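Local coordinates for protein adenylation domain (PDB 5N9X) that is an adenylation domain of the AMP-binding enzyme family, with adenosine-5'-triphosphate and threonine bound in the model, at residues H306-M310 with T321-L325; F300-R304 with R324-L330; G250-Q256 with E277-F283. All coordinates share one frame; numbering follows the deposited sequence.

Overall arrangement
The three contacts lie on the same side of the chain's centre, in one mixed sheet of the adenylation domain and the loops that border it. Contacts 1 and 3 are buried strand pairings in that sheet. Contact 3 is parallel and contact 1 antiparallel. Strands 280-284 and 306-310 are neighbours, so backbone bonds such as I308 O to F283 N tie the two contacts together. Contact 2 is only partly buried and pairs two loops without strand bonds. It shares R324 and L325 with contact 1 and continues beyond its end. Its chemistry rests on one leucine, one arginine and a water. Contact 1 alone of the three includes residues of the adenosine-5'-triphosphate pocket, N309 and M310.

Contact 1 (H306-M310 with T321-L325); sequences HLINM and TFHRL. With ATP (adenosine-5'-triphosphate), chain D.
I308 lies against F322 across a beta hairpin formed by strands 306-310 and 321-324. The strands run antiparallel, with 150° between their directions.

Backbone bonds set the register. L325 N gives a nearly straight bond to L307 O, 2.7 Å long. N309 and H323 form a hydrogen-bonded pair, each N-H meeting the other's carbonyl. I308 and R324 form the next, non-hydrogen-bonded pair. Water 1 accepts from L307 N and lies within bonding distance of L325 O.

Apolar contacts lie on both faces. I308 CG2 stands over the F322 ring in a CH-pi contact, 4.2 Å from the centroid. Its CG1 branch meets the far end of the ring, 3.6 Å from F322 CZ. M310 CE reaches the edge of the same ring. On the face of N309 and H323, L325 CD1 packs on N309 CB.

Among the polar ends, R324 NH1 comes to the edge of the H306 ring, in its plane, 2.9 Å from H306 ND1. The ring and guanidinium planes stand 82° apart. R324 NH1 bonds to L302 O. H323 NE2 bonds to D329.

The hairpin also binds adenosine-5'-triphosphate. N309 CG is anti to the backbone N (chi1 -177°), and OD1 takes a weak bond from the ligand's N6. M310 O accepts the straighter bond from that amino nitrogen, 2.9 Å from N6.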
# COMPACT_ATOMS: atom_id res chain seq x y z
N HIS A 306 -2.60 19.78 2.67
CA HIS A 306 -2.81 19.42 1.27
C HIS A 306 -3.37 17.99 1.17
O HIS A 306 -3.02 17.12 1.97
CB HIS A 306 -1.50 19.53 0.45
CG HIS A 306 -0.83 20.86 0.54
ND1 HIS A 306 -1.35 22.00 -0.05
CD2 HIS A 306 0.34 21.24 1.10
CE1 HIS A 306 -0.54 23.02 0.17
NE2 HIS A 306 0.49 22.58 0.87
N LEU A 307 -4.27 17.77 0.23
CA LEU A 307 -4.68 16.41 -0.06
C LEU A 307 -4.04 15.98 -1.38
O LEU A 307 -4.16 16.68 -2.39
CB LEU A 307 -6.21 16.27 -0.10
CG LEU A 307 -6.95 16.31 1.25
CD1 LEU A 307 -6.04 16.18 2.46
CD2 LEU A 307 -7.73 17.57 1.38
N ILE A 308 -3.31 14.87 -1.32
CA ILE A 308 -2.57 14.33 -2.45
C ILE A 308 -2.99 12.89 -2.72
O ILE A 308 -2.86 11.99 -1.87
CB ILE A 308 -1.04 14.37 -2.21
CG1 ILE A 308 -0.50 15.79 -2.44
CG2 ILE A 308 -0.31 13.42 -3.15
CD1 ILE A 308 -0.63 16.68 -1.28
N ASN A 309 -3.50 12.66 -3.93
CA ASN A 309 -3.84 11.32 -4.32
C ASN A 309 -2.62 10.78 -5.00
O ASN A 309 -2.03 11.47 -5.81
CB ASN A 309 -5.07 11.26 -5.23
CG ASN A 309 -5.44 9.84 -5.57
OD1 ASN A 309 -4.96 8.91 -4.92
ND2 ASN A 309 -6.29 9.64 -6.58
N MET A 310 -2.20 9.57 -4.65
CA MET A 310 -1.07 8.96 -5.36
C MET A 310 -1.45 7.59 -5.90
O MET A 310 -1.80 6.70 -5.12
CB MET A 310 0.17 8.85 -4.46
CG MET A 310 0.73 10.20 -4.01
SD MET A 310 2.30 10.18 -3.10
CE MET A 310 3.48 10.31 -4.47
N THR A 321 2.40 8.17 -9.23
CA THR A 321 1.87 9.47 -9.65
C THR A 321 1.65 10.39 -8.46
O THR A 321 1.80 9.98 -7.31
CB THR A 321 0.52 9.37 -10.43
OG1 THR A 321 -0.56 9.14 -9.52
CG2 THR A 321 0.55 8.25 -11.46
N PHE A 322 1.26 11.63 -8.75
CA PHE A 322 1.04 12.69 -7.77
C PHE A 322 -0.03 13.63 -8.30
O PHE A 322 0.02 14.11 -9.45
CB PHE A 322 2.35 13.45 -7.49
CG PHE A 322 2.23 14.62 -6.52
CD1 PHE A 322 1.67 15.85 -6.93
CD2 PHE A 322 2.75 14.53 -5.23
CE1 PHE A 322 1.59 16.95 -6.04
CE2 PHE A 322 2.69 15.61 -4.33
CZ PHE A 322 2.11 16.83 -4.74
N HIS A 323 -1.01 13.91 -7.46
CA HIS A 323 -2.00 14.90 -7.80
C HIS A 323 -2.49 15.58 -6.54
O HIS A 323 -3.11 14.94 -5.68
CB HIS A 323 -3.17 14.29 -8.55
CG HIS A 323 -4.25 15.28 -8.86
ND1 HIS A 323 -4.07 16.31 -9.76
CD2 HIS A 323 -5.50 15.42 -8.38
CE1 HIS A 323 -5.18 17.02 -9.84
NE2 HIS A 323 -6.07 16.50 -9.00
N ARG A 324 -2.22 16.89 -6.44
CA ARG A 324 -2.79 17.68 -5.36
C ARG A 324 -4.27 17.98 -5.65
O ARG A 324 -4.63 18.52 -6.71
CB ARG A 324 -1.99 18.97 -5.16
CG ARG A 324 -2.64 19.90 -4.16
CD ARG A 324 -1.77 21.04 -3.67
NE ARG A 324 -2.52 22.29 -3.82
CZ ARG A 324 -3.38 22.76 -2.92
NH1 ARG A 324 -3.61 22.07 -1.81
NH2 ARG A 324 -4.02 23.89 -3.14
N LEU A 325 -5.14 17.63 -4.71
CA LEU A 325 -6.56 17.87 -4.87
C LEU A 325 -6.92 19.38 -4.89
O LEU A 325 -6.35 20.18 -4.14
CB LEU A 325 -7.34 17.13 -3.78
CG LEU A 325 -7.64 15.68 -4.16
CD1 LEU A 325 -6.40 14.81 -4.00
CD2 LEU A 325 -8.77 15.13 -3.32
PG ATP D . -1.19 -7.13 -7.27
O1G ATP D . -1.68 -6.74 -8.66
O2G ATP D . -1.21 -8.60 -7.00
O3G ATP D . 0.16 -6.56 -6.88
PB ATP D . -2.52 -5.06 -5.69
O1B ATP D . -3.13 -4.38 -6.92
O2B ATP D . -3.16 -4.89 -4.35
O3B ATP D . -2.32 -6.60 -6.18
PA ATP D . -0.48 -3.35 -4.90
O1A ATP D . 0.79 -2.98 -5.63
O2A ATP D . -0.46 -3.35 -3.37
O3A ATP D . -0.96 -4.76 -5.47
O5' ATP D . -1.78 -2.50 -5.40
C5' ATP D . -1.78 -1.56 -6.47
C4' ATP D . -3.17 -1.50 -7.12
O4' ATP D . -4.04 -0.63 -6.41
C3' ATP D . -3.18 -1.06 -8.57
O3' ATP D . -3.40 -2.23 -9.36
C2' ATP D . -4.34 -0.11 -8.71
O2' ATP D . -5.41 -0.81 -9.34
C1' ATP D . -4.76 0.22 -7.30
N9 ATP D . -4.46 1.65 -6.95
C8 ATP D . -3.38 2.07 -6.25
N7 ATP D . -3.37 3.41 -6.08
C5 ATP D . -4.47 3.88 -6.67
C6 ATP D . -5.07 5.23 -6.85
N6 ATP D . -4.45 6.31 -6.35
N1 ATP D . -6.23 5.32 -7.53
C2 ATP D . -6.81 4.22 -8.05
N3 ATP D . -6.35 2.96 -7.92
C4 ATP D . -5.19 2.72 -7.25
O HOH W 1 -5.14 19.73 -1.75

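Contact 2 (F300-R304 with R324-L330); sequences FGLDR and RLTEDDL
R324 and L325 meet L302 where two loops of the AMP-binding fold come together. Segment 300-304 leads from helix 290-300 to strand 306-310. Segment 324-330 leaves strand 321-324.

R324 comes first. Its chain bends at chi3 (129°), and its tip approaches the other loop. NH1 gives a hydrogen bond to L302 O, 2.8 Å away. The acceptor lies near the guanidinium plane, at its edge. D303 OD1 lies 4.8 Å from R324 NH2, opposite charges that do not touch.

L325 follows. Its CB packs loosely on L302 CD2 at 4.4 Å. Water 1 lies within bonding distance of both L325 O and L302 O, with more acceptors around it than it has protons. L302 O thus has R324 NH1 and, probably, the water as donors.

At T326 the backbone begins to turn. CD1 of L302 rests on the peptide between T326 and E327, 3.4 Å from both T326 C and E327 N. T326 N bonds to D329 OD2 from above the carboxylate plane. This bond ties the start of the turn at 326-329 to its end.

E327 bends at chi2 (-73°), bringing its carboxylate carbon alongside the leucine methyl. E327 CD is 4.0 Å from L302 CD1. L330 closes the segment. Its CD1 reaches that methyl more distantly, 4.5 Å from L302 CD1.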
# COMPACT_ATOMS: atom_id res chain seq x y z
N PHE A 300 -11.99 21.64 6.67
CA PHE A 300 -10.60 22.11 6.67
C PHE A 300 -10.23 22.85 5.39
O PHE A 300 -9.18 23.48 5.31
CB PHE A 300 -9.65 20.92 6.82
CG PHE A 300 -9.92 20.08 8.03
CD1 PHE A 300 -9.53 20.51 9.30
CD2 PHE A 300 -10.57 18.87 7.91
CE1 PHE A 300 -9.78 19.73 10.42
CE2 PHE A 300 -10.81 18.09 9.03
CZ PHE A 300 -10.43 18.53 10.28
N GLY A 301 -11.07 22.76 4.38
CA GLY A 301 -10.64 23.26 3.09
C GLY A 301 -9.61 22.34 2.43
O GLY A 301 -9.48 21.16 2.78
N LEU A 302 -8.87 22.90 1.47
CA LEU A 302 -7.98 22.15 0.62
C LEU A 302 -6.57 22.72 0.68
O LEU A 302 -5.68 22.24 0.01
CB LEU A 302 -8.52 22.17 -0.81
CG LEU A 302 -9.63 21.16 -1.10
CD1 LEU A 302 -10.06 21.20 -2.54
CD2 LEU A 302 -9.15 19.76 -0.78
N ASP A 303 -6.39 23.76 1.49
CA ASP A 303 -5.11 24.45 1.62
C ASP A 303 -4.22 23.93 2.74
O ASP A 303 -3.01 24.07 2.69
CB ASP A 303 -5.34 25.95 1.82
CG ASP A 303 -6.27 26.52 0.79
OD1 ASP A 303 -5.76 27.24 -0.10
OD2 ASP A 303 -7.49 26.21 0.84
N ARG A 304 -4.84 23.36 3.77
CA ARG A 304 -4.11 22.81 4.89
C ARG A 304 -4.98 21.83 5.64
O ARG A 304 -6.06 22.20 6.12
CB ARG A 304 -3.62 23.91 5.84
CG ARG A 304 -2.96 23.32 7.07
CD ARG A 304 -2.37 24.37 7.99
NE ARG A 304 -1.59 23.78 9.08
CZ ARG A 304 -0.26 23.61 9.08
NH1 ARG A 304 0.32 23.06 10.13
NH2 ARG A 304 0.48 24.01 8.05
N ARG A 324 -2.22 16.89 -6.44
CA ARG A 324 -2.79 17.68 -5.36
C ARG A 324 -4.27 17.98 -5.65
O ARG A 324 -4.63 18.52 -6.71
CB ARG A 324 -1.99 18.97 -5.16
CG ARG A 324 -2.64 19.90 -4.16
CD ARG A 324 -1.77 21.04 -3.67
NE ARG A 324 -2.52 22.29 -3.82
CZ ARG A 324 -3.38 22.76 -2.92
NH1 ARG A 324 -3.61 22.07 -1.81
NH2 ARG A 324 -4.02 23.89 -3.14
N LEU A 325 -5.14 17.63 -4.71
CA LEU A 325 -6.56 17.87 -4.87
C LEU A 325 -6.92 19.38 -4.89
O LEU A 325 -6.35 20.18 -4.14
CB LEU A 325 -7.34 17.13 -3.78
CG LEU A 325 -7.64 15.68 -4.16
CD1 LEU A 325 -6.40 14.81 -4.00
CD2 LEU A 325 -8.77 15.13 -3.32
N THR A 326 -7.84 19.74 -5.79
CA THR A 326 -8.34 21.11 -5.96
C THR A 326 -9.86 21.12 -5.89
O THR A 326 -10.48 20.05 -5.94
CB THR A 326 -7.91 21.73 -7.30
OG1 THR A 326 -8.69 21.16 -8.37
CG2 THR A 326 -6.42 21.51 -7.55
N GLU A 327 -10.45 22.30 -5.78
CA GLU A 327 -11.91 22.42 -5.77
C GLU A 327 -12.56 21.76 -6.99
O GLU A 327 -13.56 21.07 -6.85
CB GLU A 327 -12.33 23.88 -5.67
CG GLU A 327 -11.88 24.57 -4.38
CD GLU A 327 -12.66 24.13 -3.14
OE1 GLU A 327 -13.59 23.29 -3.25
OE2 GLU A 327 -12.33 24.61 -2.03
N ASP A 328 -11.97 21.94 -8.17
CA ASP A 328 -12.51 21.36 -9.41
C ASP A 328 -12.75 19.85 -9.31
O ASP A 328 -13.75 19.33 -9.83
CB ASP A 328 -11.57 21.63 -10.59
CG ASP A 328 -11.87 22.95 -11.29
OD1 ASP A 328 -12.30 23.91 -10.60
OD2 ASP A 328 -11.68 23.02 -12.52
N ASP A 329 -11.84 19.14 -8.64
CA ASP A 329 -11.97 17.69 -8.50
C ASP A 329 -13.21 17.29 -7.70
O ASP A 329 -13.66 16.15 -7.78
CB ASP A 329 -10.72 17.09 -7.85
CG ASP A 329 -9.43 17.57 -8.49
OD1 ASP A 329 -9.37 17.64 -9.74
OD2 ASP A 329 -8.48 17.87 -7.75
N LEU A 330 -13.77 18.22 -6.94
CA LEU A 330 -14.98 17.94 -6.17
C LEU A 330 -16.26 18.30 -6.92
O LEU A 330 -17.36 18.07 -6.41
CB LEU A 330 -14.97 18.67 -4.84
CG LEU A 330 -13.73 18.54 -3.95
CD1 LEU A 330 -14.02 19.16 -2.60
CD2 LEU A 330 -13.31 17.09 -3.81
O HOH W 1 -5.14 19.73 -1.75

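Contact 3 (G250-Q256 with E277-F283); sequences GITVLNQ and ELRYVVF
L254 packs against L278 and V281 at the apolar centre of a beta-alpha-beta unit. Strands 253-256 and 280-284 run parallel, and helix 258-271 connects them. L254 CB meets L278 CD2 at 3.9 Å. CG of L254 is anti to the backbone N (chi1 170°), and CD2 lies alongside V281 CG1. L264 of the connecting helix covers the same leucine. On the other face, V253 CG2 touches the edge of the Y280 ring, whose hydroxyl bonds to S196.

N255 and V282 extend this face side by side. N255 OD1 presses on V282 CB at 3.2 Å, and W216 gives this oxygen a weak hydrogen bond. On the face of L254, Q256 folds back, and its NE2 bonds to its neighbour's carbonyl, N255 O.

The backbone forms the ladder between the faces. L254 bonds through both its N and its O, to Y280 O and V282 N. Q256 N continues the pattern to V282 O. At the start of the ladder, T252 O accepts two donors. Y280 N approaches nearly along the C=O axis, while R279 N comes in at a C=O...N angle of 126°.

The polar edge lies beyond. R279 CD runs alongside T252 CB, 3.7 Å away. Both side chains reach D201, R279 by a salt bridge and T252 by a hydrogen bond. R279 NH2 also bonds to S196 O. G250 ends the preceding helix in a Schellman motif with positive phi. Beside it the E277 carboxylate comes close, OE2 lying 3.3 Å from G250 CA.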
# COMPACT_ATOMS: atom_id res chain seq x y z
N GLY A 250 0.67 14.97 17.23
CA GLY A 250 1.05 16.10 16.38
C GLY A 250 1.47 15.76 14.96
O GLY A 250 2.33 16.41 14.38
N ILE A 251 0.86 14.72 14.40
CA ILE A 251 1.20 14.24 13.07
C ILE A 251 1.05 15.31 11.98
O ILE A 251 0.04 16.00 11.90
CB ILE A 251 0.37 12.99 12.75
CG1 ILE A 251 0.92 11.83 13.58
CG2 ILE A 251 0.39 12.66 11.27
CD1 ILE A 251 -0.13 10.93 14.06
N THR A 252 2.09 15.44 11.16
CA THR A 252 2.08 16.40 10.05
C THR A 252 1.90 15.70 8.68
O THR A 252 1.48 16.32 7.71
CB THR A 252 3.38 17.24 10.04
OG1 THR A 252 4.51 16.39 9.81
CG2 THR A 252 3.58 17.96 11.37
N VAL A 253 2.25 14.41 8.61
CA VAL A 253 2.14 13.67 7.36
C VAL A 253 1.35 12.39 7.57
O VAL A 253 1.87 11.40 8.10
CB VAL A 253 3.53 13.33 6.76
CG1 VAL A 253 3.37 12.55 5.45
CG2 VAL A 253 4.35 14.61 6.53
N LEU A 254 0.09 12.40 7.16
CA LEU A 254 -0.76 11.24 7.35
C LEU A 254 -0.99 10.51 6.01
O LEU A 254 -1.37 11.14 5.01
CB LEU A 254 -2.09 11.65 8.02
CG LEU A 254 -3.17 10.55 8.07
CD1 LEU A 254 -2.76 9.41 8.95
CD2 LEU A 254 -4.46 11.13 8.60
N ASN A 255 -0.73 9.21 6.00
CA ASN A 255 -1.00 8.31 4.86
C ASN A 255 -2.20 7.39 5.10
O ASN A 255 -2.27 6.70 6.11
CB ASN A 255 0.23 7.45 4.54
CG ASN A 255 1.36 8.26 3.95
OD1 ASN A 255 1.39 8.51 2.74
ND2 ASN A 255 2.30 8.68 4.79
N GLN A 256 -3.13 7.37 4.16
CA GLN A 256 -4.38 6.65 4.34
C GLN A 256 -4.82 6.01 3.03
O GLN A 256 -4.61 6.56 1.96
CB GLN A 256 -5.49 7.60 4.83
CG GLN A 256 -5.38 8.10 6.27
CD GLN A 256 -5.87 7.08 7.28
OE1 GLN A 256 -7.04 7.08 7.67
NE2 GLN A 256 -4.98 6.19 7.71
N GLU A 277 -1.89 20.77 13.05
CA GLU A 277 -0.53 20.39 12.67
C GLU A 277 -0.44 19.58 11.37
O GLU A 277 0.66 19.47 10.78
CB GLU A 277 0.12 19.60 13.82
CG GLU A 277 0.10 20.36 15.15
CD GLU A 277 1.16 19.87 16.11
OE1 GLU A 277 2.36 20.09 15.83
OE2 GLU A 277 0.80 19.29 17.15
N LEU A 278 -1.55 19.00 10.91
CA LEU A 278 -1.54 18.22 9.66
C LEU A 278 -1.12 19.06 8.45
O LEU A 278 -1.76 20.07 8.12
CB LEU A 278 -2.91 17.59 9.38
CG LEU A 278 -2.95 16.06 9.38
CD1 LEU A 278 -4.31 15.52 8.94
CD2 LEU A 278 -1.86 15.51 8.51
N ARG A 279 -0.04 18.64 7.78
CA ARG A 279 0.43 19.34 6.58
C ARG A 279 0.04 18.58 5.33
O ARG A 279 -0.33 19.18 4.34
CB ARG A 279 1.95 19.56 6.61
CG ARG A 279 2.49 20.29 7.81
CD ARG A 279 4.01 20.22 7.86
NE ARG A 279 4.62 20.98 6.78
CZ ARG A 279 5.38 20.47 5.82
NH1 ARG A 279 5.63 19.16 5.78
NH2 ARG A 279 5.89 21.26 4.87
N TYR A 280 0.11 17.25 5.39
CA TYR A 280 -0.24 16.43 4.23
C TYR A 280 -1.09 15.23 4.60
O TYR A 280 -0.80 14.53 5.56
CB TYR A 280 1.01 15.90 3.52
CG TYR A 280 1.88 16.90 2.82
CD1 TYR A 280 1.56 17.37 1.56
CD2 TYR A 280 3.07 17.33 3.41
CE1 TYR A 280 2.38 18.29 0.89
CE2 TYR A 280 3.90 18.23 2.77
CZ TYR A 280 3.56 18.71 1.51
OH TYR A 280 4.40 19.61 0.88
N VAL A 281 -2.12 14.98 3.82
CA VAL A 281 -2.74 13.67 3.84
C VAL A 281 -2.53 13.07 2.45
O VAL A 281 -2.91 13.66 1.47
CB VAL A 281 -4.22 13.72 4.20
CG1 VAL A 281 -4.70 12.35 4.64
CG2 VAL A 281 -4.43 14.72 5.32
N VAL A 282 -1.90 11.91 2.40
CA VAL A 282 -1.57 11.26 1.15
C VAL A 282 -2.44 10.05 1.04
O VAL A 282 -2.51 9.28 1.98
CB VAL A 282 -0.06 10.86 1.07
CG1 VAL A 282 0.19 9.91 -0.08
CG2 VAL A 282 0.81 12.08 0.95
N PHE A 283 -3.11 9.89 -0.09
CA PHE A 283 -3.95 8.73 -0.33
C PHE A 283 -3.23 7.77 -1.24
O PHE A 283 -2.56 8.20 -2.19
CB PHE A 283 -5.29 9.13 -0.98
CG PHE A 283 -6.06 10.15 -0.19
CD1 PHE A 283 -5.75 11.50 -0.29
CD2 PHE A 283 -7.09 9.76 0.64
CE1 PHE A 283 -6.46 12.45 0.42
CE2 PHE A 283 -7.82 10.72 1.36
CZ PHE A 283 -7.51 12.06 1.25